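Local coordinates for mannosylglycerate hydrolase MGH1-like glycoside hydrolase domain-containing protein (Thermus thermophilus HB8, PDB 4WVA), which hydrolyses mannosylglycerate, a solute made under osmotic stress, to mannose and glycerate, and also splits glucosylglycerate, as a GH63 enzyme built on an (alpha/alpha)6 barrel, at residues 167-172 with 297-302; 185-190 with 202-207; 197-202 with 347-352; 354-359 with 393-398. All blocks are in the same frame, centred on the assembly; numbering follows the deposited sequence.

Contact 1 (167-172 with 297-302); sequences SPAWDK and VKTSAG
Ser167 and Ala169, which both meet Thr299 across this contact, also cover one face of the Trp170 indole: CB of Ser167 sits 3.6 Å above the ring plane and CB of Ala169 3.5 Å above it, each displaced toward the rim. The indole takes no part in the contact with 297-302; its NE1 is hydrogen-bonded to Ser162 OG. Across the interface the touches are small. Ser167 holds OG anti to its own N (chi1 179°), which places the hydroxyl 3.5 Å from the methyl CG2 of Thr299. That same methyl approaches CB of Ala169, and one branch of Val297, CG1, lies against Pro168 CB at 4.0 Å and near the Ala169 backbone N. The polar partners meet through a single water, 3.0 Å from Ser167 OG and 2.8 Å from Thr299 OG1. Each hydroxyl also accepts a weak bond from the backbone N two residues on, in Ala169 and Ala301, the spacing of an ST turn at the start of a short 3-10 segment. Ser167 lies about 5 Å, side chain to side chain, from Trp350, a probable substrate-binding residue, which is consistent with a place close to the active-site region. Methyl packing thus supplies the direct touch, while two buried hydroxyls, too far apart to bond each other, find partners in the shared water and, weakly, in the turn amides, with no salt bridge between the two segments.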
# COMPACT_ATOMS: atom_id res chain seq x y z
N SER A 167 -8.71 21.89 -19.87
CA SER A 167 -7.38 21.61 -19.34
C SER A 167 -6.40 21.45 -20.51
O SER A 167 -6.75 20.78 -21.48
CB SER A 167 -7.38 20.31 -18.56
OG SER A 167 -6.07 20.03 -18.07
N PRO A 168 -5.19 22.04 -20.42
CA PRO A 168 -4.19 21.83 -21.50
C PRO A 168 -3.84 20.37 -21.71
O PRO A 168 -3.37 20.00 -22.79
CB PRO A 168 -2.98 22.63 -21.02
CG PRO A 168 -3.58 23.70 -20.16
CD PRO A 168 -4.66 22.97 -19.41
N ALA A 169 -4.08 19.52 -20.71
CA ALA A 169 -3.90 18.08 -20.90
C ALA A 169 -4.69 17.52 -22.08
O ALA A 169 -4.23 16.59 -22.75
CB ALA A 169 -4.25 17.32 -19.62
N TRP A 170 -5.85 18.10 -22.38
CA TRP A 170 -6.72 17.56 -23.43
C TRP A 170 -6.42 18.10 -24.85
O TRP A 170 -7.05 17.64 -25.81
CB TRP A 170 -8.20 17.80 -23.11
CG TRP A 170 -8.62 17.57 -21.67
CD1 TRP A 170 -9.54 18.28 -20.98
CD2 TRP A 170 -8.12 16.57 -20.77
NE1 TRP A 170 -9.67 17.79 -19.70
CE2 TRP A 170 -8.79 16.74 -19.54
CE3 TRP A 170 -7.15 15.55 -20.87
CZ2 TRP A 170 -8.52 15.97 -18.41
CZ3 TRP A 170 -6.88 14.78 -19.75
CH2 TRP A 170 -7.57 14.99 -18.55
N ASP A 171 -5.47 19.03 -24.98
CA ASP A 171 -5.18 19.67 -26.30
C ASP A 171 -4.83 18.65 -27.38
O ASP A 171 -5.52 18.56 -28.40
CB ASP A 171 -4.06 20.71 -26.20
CG ASP A 171 -4.47 21.98 -25.46
OD1 ASP A 171 -5.63 22.12 -24.99
OD2 ASP A 171 -3.57 22.86 -25.34
N LYS A 172 -3.78 17.86 -27.17
CA LYS A 172 -3.41 16.83 -28.17
C LYS A 172 -4.48 15.77 -28.42
O LYS A 172 -4.82 15.49 -29.57
CB LYS A 172 -2.05 16.21 -27.85
CG LYS A 172 -0.92 17.21 -27.87
CD LYS A 172 0.45 16.55 -27.96
CE LYS A 172 1.56 17.58 -27.82
NZ LYS A 172 2.92 16.97 -27.92
N VAL A 297 1.79 17.00 -19.26
CA VAL A 297 1.37 18.33 -18.88
C VAL A 297 0.99 18.24 -17.42
O VAL A 297 0.17 17.40 -17.06
CB VAL A 297 0.12 18.80 -19.66
CG1 VAL A 297 -0.35 20.17 -19.18
CG2 VAL A 297 0.38 18.77 -21.17
N LYS A 298 1.61 19.07 -16.59
CA LYS A 298 1.36 19.09 -15.15
C LYS A 298 0.19 20.02 -14.85
O LYS A 298 0.33 21.24 -14.97
CB LYS A 298 2.61 19.52 -14.39
CG LYS A 298 3.80 18.58 -14.63
CD LYS A 298 4.99 18.89 -13.75
CE LYS A 298 5.74 20.11 -14.24
NZ LYS A 298 6.99 20.42 -13.47
N THR A 299 -0.95 19.44 -14.49
CA THR A 299 -2.12 20.22 -14.11
C THR A 299 -2.44 19.99 -12.63
O THR A 299 -1.89 19.08 -11.99
CB THR A 299 -3.35 19.87 -14.94
OG1 THR A 299 -3.87 18.60 -14.52
CG2 THR A 299 -3.02 19.84 -16.44
N SER A 300 -3.34 20.80 -12.09
CA SER A 300 -3.73 20.63 -10.69
C SER A 300 -4.37 19.26 -10.43
O SER A 300 -4.38 18.80 -9.29
CB SER A 300 -4.66 21.74 -10.21
OG SER A 300 -5.84 21.77 -10.95
N ALA A 301 -4.92 18.62 -11.47
CA ALA A 301 -5.51 17.29 -11.31
C ALA A 301 -4.48 16.25 -10.86
O ALA A 301 -4.82 15.29 -10.18
CB ALA A 301 -6.16 16.83 -12.60
N GLY A 302 -3.23 16.46 -11.23
CA GLY A 302 -2.15 15.57 -10.85
C GLY A 302 -1.80 15.55 -9.37
O GLY A 302 -1.05 14.69 -8.96
O HOH W 1 -5.85 17.67 -16.29

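Contact 2 (185-190 with 202-207); sequences YERRDV and EDYDRY
Arg187 spreads its guanidinium flat over one face of the Tyr204 ring, the planes 10° apart and the centres 3.7 Å from each other. CZ of Arg187 is 3.3 Å from CD2 of Tyr204, and the methylene CD also lies over the ring in a CH-pi contact, so the stack combines cation-pi and apolar overlap. Bends at chi2 and chi3 (-85° and -69°) fold the arginine back over the tyrosine, whose opposite face is met by CD2 of Tyr207. Asp189 fixes the rotation of the guanidinium: it is gripped side-on, NE to OD1 and NH2 to OD2, both bonds at 2.8 Å, on syn lone pairs and nearly in the guanidinium plane. A leucine in place of Arg187 would probably leave the Asp189 carboxylate short of two donors and the Tyr204 face without its flat cover. Beside the stack, the OH of Tyr185 donates to Asp205 OD1 at 2.6 Å, reaching it on the anti side and out of the carboxylate plane, and the same OH rests 3.3 Å from Tyr204 CB. Asp189 OD2 also pairs with Arg198 NE, while Tyr204 OH bonds Arg198 NH2. The loop 185-190 and the first turns of helix 201-216 thus form a second shell around Arg198, a probable substrate-binding residue of this (alpha/alpha)6-barrel hydrolase.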
# COMPACT_ATOMS: atom_id res chain seq x y z
N TYR A 185 -23.40 26.50 -34.61
CA TYR A 185 -24.23 26.37 -33.42
C TYR A 185 -24.11 27.68 -32.70
O TYR A 185 -23.27 28.50 -33.06
CB TYR A 185 -23.75 25.22 -32.51
CG TYR A 185 -22.28 25.30 -32.22
CD1 TYR A 185 -21.35 24.65 -33.02
CD2 TYR A 185 -21.80 26.10 -31.17
CE1 TYR A 185 -19.99 24.76 -32.78
CE2 TYR A 185 -20.45 26.21 -30.92
CZ TYR A 185 -19.55 25.54 -31.72
OH TYR A 185 -18.22 25.68 -31.48
N GLU A 186 -24.93 27.87 -31.68
CA GLU A 186 -25.02 29.15 -31.00
C GLU A 186 -24.57 29.05 -29.55
O GLU A 186 -25.31 28.53 -28.72
CB GLU A 186 -26.48 29.65 -31.07
CG GLU A 186 -26.96 30.07 -32.46
CD GLU A 186 -27.40 28.91 -33.33
OE1 GLU A 186 -28.35 28.19 -32.94
OE2 GLU A 186 -26.80 28.73 -34.42
N ARG A 187 -23.38 29.57 -29.25
CA ARG A 187 -22.86 29.62 -27.86
C ARG A 187 -23.78 30.48 -26.99
O ARG A 187 -24.26 31.52 -27.43
CB ARG A 187 -21.46 30.24 -27.81
CG ARG A 187 -20.33 29.49 -28.53
CD ARG A 187 -19.71 28.38 -27.68
NE ARG A 187 -18.95 28.89 -26.54
CZ ARG A 187 -17.64 29.14 -26.51
NH1 ARG A 187 -16.86 28.95 -27.57
NH2 ARG A 187 -17.09 29.58 -25.38
N ARG A 188 -24.00 30.04 -25.74
CA ARG A 188 -24.79 30.80 -24.77
C ARG A 188 -23.99 31.19 -23.52
O ARG A 188 -24.43 32.06 -22.78
CB ARG A 188 -26.05 30.04 -24.34
CG ARG A 188 -26.96 29.53 -25.46
CD ARG A 188 -27.74 30.64 -26.16
NE ARG A 188 -28.90 31.19 -25.43
CZ ARG A 188 -30.16 30.74 -25.49
NH1 ARG A 188 -30.49 29.66 -26.20
NH2 ARG A 188 -31.12 31.38 -24.81
N ASP A 189 -22.85 30.54 -23.28
CA ASP A 189 -22.01 30.84 -22.11
C ASP A 189 -21.47 32.26 -22.12
O ASP A 189 -21.26 32.88 -21.08
CB ASP A 189 -20.86 29.82 -21.94
CG ASP A 189 -19.99 29.67 -23.18
OD1 ASP A 189 -20.55 29.43 -24.29
OD2 ASP A 189 -18.74 29.72 -23.07
N VAL A 190 -21.28 32.77 -23.34
CA VAL A 190 -20.75 34.11 -23.56
C VAL A 190 -21.74 35.23 -23.20
O VAL A 190 -21.35 36.39 -23.21
CB VAL A 190 -20.28 34.26 -25.03
CG1 VAL A 190 -19.10 33.33 -25.29
CG2 VAL A 190 -21.41 33.97 -26.00
N GLU A 202 -12.48 26.62 -31.08
CA GLU A 202 -11.89 25.36 -31.55
C GLU A 202 -12.14 24.25 -30.53
O GLU A 202 -12.34 23.10 -30.88
CB GLU A 202 -10.39 25.54 -31.77
CG GLU A 202 -10.02 26.44 -32.95
CD GLU A 202 -10.30 27.92 -32.73
OE1 GLU A 202 -10.30 28.39 -31.56
OE2 GLU A 202 -10.54 28.62 -33.74
N ASP A 203 -12.17 24.63 -29.26
CA ASP A 203 -12.55 23.69 -28.19
C ASP A 203 -14.01 23.28 -28.31
O ASP A 203 -14.33 22.09 -28.41
CB ASP A 203 -12.34 24.32 -26.81
CG ASP A 203 -10.92 24.71 -26.56
OD1 ASP A 203 -10.05 23.84 -26.60
OD2 ASP A 203 -10.67 25.89 -26.33
N TYR A 204 -14.92 24.26 -28.33
CA TYR A 204 -16.33 23.93 -28.47
C TYR A 204 -16.67 23.14 -29.73
O TYR A 204 -17.51 22.26 -29.69
CB TYR A 204 -17.23 25.16 -28.36
CG TYR A 204 -17.79 25.37 -26.97
CD1 TYR A 204 -19.08 24.99 -26.64
CD2 TYR A 204 -17.02 25.97 -26.00
CE1 TYR A 204 -19.58 25.19 -25.35
CE2 TYR A 204 -17.49 26.17 -24.72
CZ TYR A 204 -18.76 25.80 -24.40
OH TYR A 204 -19.22 26.02 -23.11
N ASP A 205 -16.00 23.45 -30.84
CA ASP A 205 -16.24 22.69 -32.07
C ASP A 205 -16.05 21.19 -31.83
O ASP A 205 -16.86 20.36 -32.25
CB ASP A 205 -15.29 23.15 -33.17
CG ASP A 205 -15.70 24.48 -33.80
OD1 ASP A 205 -16.82 24.97 -33.53
OD2 ASP A 205 -14.88 25.03 -34.57
N ARG A 206 -14.97 20.87 -31.12
CA ARG A 206 -14.62 19.49 -30.82
C ARG A 206 -15.48 18.89 -29.70
O ARG A 206 -15.87 17.74 -29.78
CB ARG A 206 -13.11 19.40 -30.56
CG ARG A 206 -12.32 19.70 -31.84
CD ARG A 206 -10.87 20.06 -31.64
NE ARG A 206 -10.23 20.18 -32.95
CZ ARG A 206 -10.33 21.24 -33.74
NH1 ARG A 206 -11.00 22.32 -33.35
NH2 ARG A 206 -9.74 21.23 -34.95
N TYR A 207 -15.85 19.69 -28.68
CA TYR A 207 -16.84 19.25 -27.71
C TYR A 207 -18.14 18.78 -28.40
O TYR A 207 -18.72 17.75 -28.05
CB TYR A 207 -17.20 20.35 -26.66
CG TYR A 207 -16.06 20.97 -25.85
CD1 TYR A 207 -14.81 20.35 -25.72
CD2 TYR A 207 -16.25 22.18 -25.16
CE1 TYR A 207 -13.78 20.94 -24.99
CE2 TYR A 207 -15.24 22.78 -24.43
CZ TYR A 207 -14.00 22.15 -24.34
OH TYR A 207 -12.99 22.76 -23.61

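Contact 3 (197-202 with 347-352); sequences ERPRKE and GRYWRG
Arg348 runs along the backbone of Arg198 before it turns to Arg200. From CB the chain sets out with CG anti to its own N (chi1 -161°), bringing CG and then CD each to 3.4 Å from the carbonyl O of Arg198; a bend at chi3 follows. NE is paired with Glu345, NH1 returns to Arg198 O in a 2.9 Å bond lying in the guanidinium plane and close to the line of the carbonyl, and NH2 comes over the face of the Arg200 guanidinium, 3.5 Å from its NH2. The two cations, with planes 34° apart, share Glu345 OE1 as a salt-bridge partner, which probably offsets their charge. A methionine at Arg348 would probably leave the Arg198 carbonyl without this donor and Glu345 with one cation fewer. Tyr349 stands at the second position of a type II' turn with a positive phi of 67°. Its CD2 packs on Pro199 CD at 3.6 Å; NH1 of Arg198, whose NE is held by Asp189, reaches Tyr349 CZ at 3.6 Å, and Arg198 CZ stands off-centre over that ring as a cation-pi contact. Tyr349 OH bonds Asp165, the probable proton donor, and a bound Tris. The loop leading into helix 201-216 is thereby joined to the loop that links helix 313-327 to helix 356-368, with Pro199 wedged between Tyr349 and Tyr204 and Tyr207 of helix 201-216.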
# COMPACT_ATOMS: atom_id res chain seq x y z
N GLU A 197 -12.26 34.21 -20.86
CA GLU A 197 -12.23 33.38 -19.65
C GLU A 197 -12.83 32.00 -19.90
O GLU A 197 -12.93 31.19 -18.98
CB GLU A 197 -12.99 34.09 -18.53
CG GLU A 197 -12.29 35.37 -18.07
CD GLU A 197 -13.15 36.24 -17.16
OE1 GLU A 197 -14.16 35.77 -16.62
OE2 GLU A 197 -12.77 37.41 -16.97
N ARG A 198 -13.21 31.73 -21.14
CA ARG A 198 -13.91 30.50 -21.53
C ARG A 198 -13.15 29.68 -22.57
O ARG A 198 -12.19 30.18 -23.18
CB ARG A 198 -15.27 30.89 -22.12
CG ARG A 198 -16.22 31.54 -21.11
CD ARG A 198 -16.71 30.56 -20.04
NE ARG A 198 -17.45 29.43 -20.61
CZ ARG A 198 -17.91 28.40 -19.91
NH1 ARG A 198 -17.71 28.36 -18.59
NH2 ARG A 198 -18.57 27.41 -20.51
N PRO A 199 -13.57 28.42 -22.78
CA PRO A 199 -12.97 27.66 -23.88
C PRO A 199 -13.16 28.40 -25.20
O PRO A 199 -14.14 29.12 -25.36
CB PRO A 199 -13.77 26.35 -23.90
CG PRO A 199 -14.33 26.22 -22.52
CD PRO A 199 -14.63 27.64 -22.11
N ARG A 200 -12.21 28.22 -26.10
CA ARG A 200 -12.26 28.86 -27.42
C ARG A 200 -13.20 28.17 -28.38
O ARG A 200 -13.71 27.09 -28.12
CB ARG A 200 -10.86 28.89 -28.01
CG ARG A 200 -9.90 29.72 -27.21
CD ARG A 200 -8.54 29.71 -27.87
NE ARG A 200 -7.48 30.20 -26.98
CZ ARG A 200 -6.79 31.32 -27.13
NH1 ARG A 200 -7.02 32.13 -28.16
NH2 ARG A 200 -5.84 31.64 -26.26
N LYS A 201 -13.44 28.81 -29.52
CA LYS A 201 -14.26 28.20 -30.55
C LYS A 201 -13.78 26.79 -30.94
O LYS A 201 -14.59 25.88 -31.14
CB LYS A 201 -14.27 29.08 -31.81
CG LYS A 201 -14.97 28.43 -32.98
CD LYS A 201 -15.05 29.38 -34.18
CE LYS A 201 -15.85 28.77 -35.31
NZ LYS A 201 -15.23 27.53 -35.85
N GLU A 202 -12.48 26.62 -31.08
CA GLU A 202 -11.89 25.36 -31.55
C GLU A 202 -12.14 24.25 -30.53
O GLU A 202 -12.34 23.10 -30.88
CB GLU A 202 -10.39 25.54 -31.77
CG GLU A 202 -10.02 26.44 -32.95
CD GLU A 202 -10.30 27.92 -32.73
OE1 GLU A 202 -10.30 28.39 -31.56
OE2 GLU A 202 -10.54 28.62 -33.74
N GLY A 347 -6.24 33.69 -16.85
CA GLY A 347 -7.67 33.95 -16.79
C GLY A 347 -8.58 32.91 -17.43
O GLY A 347 -9.80 32.99 -17.25
N ARG A 348 -8.03 31.94 -18.17
CA ARG A 348 -8.86 31.11 -19.04
C ARG A 348 -9.20 29.74 -18.45
O ARG A 348 -8.62 28.73 -18.84
CB ARG A 348 -8.28 30.95 -20.45
CG ARG A 348 -9.34 30.50 -21.44
CD ARG A 348 -8.80 30.20 -22.82
NE ARG A 348 -8.31 31.40 -23.49
CZ ARG A 348 -9.07 32.24 -24.20
NH1 ARG A 348 -10.39 32.06 -24.35
NH2 ARG A 348 -8.50 33.29 -24.77
N TYR A 349 -10.14 29.75 -17.50
CA TYR A 349 -10.91 28.57 -17.11
C TYR A 349 -9.99 27.54 -16.43
O TYR A 349 -9.54 27.80 -15.32
CB TYR A 349 -11.67 28.02 -18.33
CG TYR A 349 -12.94 27.23 -18.09
CD1 TYR A 349 -13.78 27.49 -17.01
CD2 TYR A 349 -13.37 26.29 -19.01
CE1 TYR A 349 -14.97 26.79 -16.83
CE2 TYR A 349 -14.55 25.60 -18.84
CZ TYR A 349 -15.34 25.84 -17.74
OH TYR A 349 -16.53 25.14 -17.58
N TRP A 350 -9.72 26.41 -17.07
CA TRP A 350 -8.83 25.38 -16.49
C TRP A 350 -7.38 25.40 -16.96
O TRP A 350 -6.65 24.44 -16.77
CB TRP A 350 -9.47 24.00 -16.71
CG TRP A 350 -10.70 23.79 -15.91
CD1 TRP A 350 -11.97 23.97 -16.32
CD2 TRP A 350 -10.77 23.37 -14.55
NE1 TRP A 350 -12.85 23.69 -15.31
CE2 TRP A 350 -12.14 23.31 -14.20
CE3 TRP A 350 -9.82 23.02 -13.59
CZ2 TRP A 350 -12.57 22.92 -12.94
CZ3 TRP A 350 -10.25 22.66 -12.33
CH2 TRP A 350 -11.61 22.60 -12.02
N ARG A 351 -6.94 26.52 -17.54
CA ARG A 351 -5.60 26.63 -18.07
C ARG A 351 -4.69 27.52 -17.21
O ARG A 351 -3.70 28.05 -17.70
CB ARG A 351 -5.68 27.15 -19.52
CG ARG A 351 -6.61 26.29 -20.37
CD ARG A 351 -6.66 26.75 -21.81
NE ARG A 351 -5.43 26.47 -22.55
CZ ARG A 351 -5.17 25.35 -23.22
NH1 ARG A 351 -6.00 24.31 -23.21
NH2 ARG A 351 -4.03 25.27 -23.92
N GLY A 352 -5.01 27.66 -15.92
CA GLY A 352 -4.21 28.52 -15.04
C GLY A 352 -4.92 29.03 -13.79
O GLY A 352 -4.33 29.07 -12.70

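Contact 4 (354-359 with 393-398); sequences VWINVN and EYYDPL
The carbonyl O of Glu393 hangs over the face of the Trp355 indole, 3.3 Å from CE3, at the point where the chain turns a corner into strand 394-395. Next to it Val354 and Tyr395 form a lone antiparallel bridge, a hydrogen-bonded pair, that ties this strand to the residues just ahead of helix 356-368 in the (alpha/alpha)6 barrel. Val354 N donates to Tyr395 O at 2.8 Å, and Tyr395 N returns a more bent bond (137°) to Val354 O; both lie in the carbonyl planes. Tyr394 shares the indole face with the Glu393 carbonyl: CB lies over the five-membered ring, and CD1 comes within 3.3 Å of CZ2 of Trp355, the two aromatic planes tilted 27° and slid apart. Glu393, the probable proton acceptor, runs extended beside the tryptophan, its CG 3.6 Å from CZ3, while its carboxylate oxygens are bonded to Tyr28 OH and Gly405 N. The indole NE1 is held by Tyr349 O. Apolar cover comes from Ile356 CD1 on Tyr395 CE1, and from Val354 CG2 on Pro397 CB at 3.8 Å. Finally, a water accepts from Ile356 N, just beyond the N-cap Trp355, at 2.9 Å and donates to Glu393 O at 2.7 Å.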
# COMPACT_ATOMS: atom_id res chain seq x y z
N VAL A 354 -7.15 29.59 -10.37
CA VAL A 354 -7.34 28.90 -9.10
C VAL A 354 -8.81 28.55 -8.94
O VAL A 354 -9.71 29.37 -9.17
CB VAL A 354 -6.89 29.78 -7.90
CG1 VAL A 354 -7.23 29.13 -6.56
CG2 VAL A 354 -5.39 30.07 -7.95
N TRP A 355 -9.06 27.32 -8.51
CA TRP A 355 -10.41 26.81 -8.29
C TRP A 355 -10.56 26.36 -6.85
O TRP A 355 -9.72 25.65 -6.30
CB TRP A 355 -10.69 25.62 -9.20
CG TRP A 355 -10.82 25.97 -10.66
CD1 TRP A 355 -9.81 26.31 -11.52
CD2 TRP A 355 -12.02 26.00 -11.41
NE1 TRP A 355 -10.33 26.55 -12.78
CE2 TRP A 355 -11.68 26.36 -12.74
CE3 TRP A 355 -13.36 25.76 -11.10
CZ2 TRP A 355 -12.63 26.46 -13.75
CZ3 TRP A 355 -14.30 25.87 -12.09
CH2 TRP A 355 -13.94 26.21 -13.41
N ILE A 356 -11.67 26.73 -6.25
CA ILE A 356 -11.84 26.47 -4.83
C ILE A 356 -12.02 24.98 -4.52
O ILE A 356 -11.52 24.49 -3.50
CB ILE A 356 -13.03 27.29 -4.26
CG1 ILE A 356 -12.84 28.78 -4.53
CG2 ILE A 356 -13.20 27.06 -2.77
CD1 ILE A 356 -11.59 29.42 -3.97
N ASN A 357 -12.77 24.26 -5.35
CA ASN A 357 -12.97 22.84 -5.11
C ASN A 357 -11.66 22.02 -5.15
O ASN A 357 -11.46 21.09 -4.34
CB ASN A 357 -14.02 22.25 -6.06
CG ASN A 357 -13.54 22.17 -7.49
OD1 ASN A 357 -12.90 23.09 -8.00
ND2 ASN A 357 -13.87 21.08 -8.17
N VAL A 358 -10.78 22.37 -6.08
CA VAL A 358 -9.49 21.70 -6.20
C VAL A 358 -8.56 22.13 -5.05
O VAL A 358 -7.87 21.28 -4.47
CB VAL A 358 -8.85 21.92 -7.59
CG1 VAL A 358 -7.47 21.28 -7.66
CG2 VAL A 358 -9.77 21.33 -8.66
N ASN A 359 -8.55 23.41 -4.68
CA ASN A 359 -7.80 23.81 -3.48
C ASN A 359 -8.22 22.96 -2.29
O ASN A 359 -7.39 22.52 -1.48
CB ASN A 359 -8.02 25.28 -3.11
CG ASN A 359 -7.01 26.23 -3.74
OD1 ASN A 359 -6.53 27.21 -3.08
ND2 ASN A 359 -6.69 26.00 -4.96
N GLU A 393 -16.27 31.58 -9.95
CA GLU A 393 -15.95 30.24 -10.44
C GLU A 393 -14.44 29.95 -10.33
O GLU A 393 -14.04 28.83 -9.98
CB GLU A 393 -16.48 30.07 -11.87
CG GLU A 393 -16.62 28.63 -12.33
CD GLU A 393 -17.22 28.51 -13.73
OE1 GLU A 393 -17.62 29.56 -14.30
OE2 GLU A 393 -17.31 27.37 -14.27
N TYR A 394 -13.59 30.93 -10.65
CA TYR A 394 -12.14 30.75 -10.56
C TYR A 394 -11.50 32.12 -10.43
O TYR A 394 -12.20 33.14 -10.52
CB TYR A 394 -11.56 29.96 -11.75
CG TYR A 394 -12.22 30.26 -13.07
CD1 TYR A 394 -13.41 29.65 -13.42
CD2 TYR A 394 -11.65 31.14 -13.98
CE1 TYR A 394 -14.04 29.93 -14.60
CE2 TYR A 394 -12.27 31.41 -15.18
CZ TYR A 394 -13.47 30.80 -15.48
OH TYR A 394 -14.14 31.04 -16.68
N TYR A 395 -10.21 32.11 -10.17
CA TYR A 395 -9.48 33.33 -9.83
C TYR A 395 -8.14 33.36 -10.52
O TYR A 395 -7.48 32.34 -10.65
CB TYR A 395 -9.28 33.45 -8.32
CG TYR A 395 -10.57 33.41 -7.54
CD1 TYR A 395 -11.16 32.19 -7.21
CD2 TYR A 395 -11.22 34.57 -7.14
CE1 TYR A 395 -12.34 32.13 -6.50
CE2 TYR A 395 -12.41 34.52 -6.45
CZ TYR A 395 -12.98 33.30 -6.14
OH TYR A 395 -14.16 33.22 -5.44
N ASP A 396 -7.74 34.54 -10.97
CA ASP A 396 -6.41 34.74 -11.54
C ASP A 396 -5.37 34.46 -10.45
O ASP A 396 -5.44 35.04 -9.36
CB ASP A 396 -6.31 36.18 -12.09
CG ASP A 396 -4.99 36.47 -12.78
OD1 ASP A 396 -3.92 36.23 -12.20
OD2 ASP A 396 -5.03 36.97 -13.92
N PRO A 397 -4.41 33.55 -10.70
CA PRO A 397 -3.47 33.21 -9.61
C PRO A 397 -2.41 34.28 -9.36
O PRO A 397 -1.75 34.25 -8.33
CB PRO A 397 -2.80 31.92 -10.10
CG PRO A 397 -3.07 31.84 -11.54
CD PRO A 397 -4.19 32.76 -11.92
N LEU A 398 -2.27 35.22 -10.29
CA LEU A 398 -1.23 36.24 -10.19
C LEU A 398 -1.77 37.46 -9.47
O LEU A 398 -1.09 38.03 -8.63
CB LEU A 398 -0.74 36.63 -11.59
CG LEU A 398 -0.28 35.45 -12.46
CD1 LEU A 398 0.28 35.96 -13.78
CD2 LEU A 398 0.75 34.58 -11.73
O HOH W 2 -14.13 27.64 -7.59

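Contact 4 is wholly buried and contact 1 nearly so, with Val297 partly exposed, whereas contacts 2 and 3 are only partly buried. Contact 1 joins by methyls and a water, contact 4 adds a backbone bridge to aromatic packing and a water, and contacts 2 and 3 rely on guanidinium groups, stacked on a tyrosine in one and bonded to a carbonyl in the other. These two share Glu202 of helix 201-216 and the Asp189-Arg198 salt bridge. Contact 3 also touches contact 1, through Arg351 and Asp171, and contact 4, through Trp350 and Trp355. Probable substrate-binding or catalytic residues occur within contacts 3 and 4; contacts 1 and 2 lie next to them, consistent with a second-shell place.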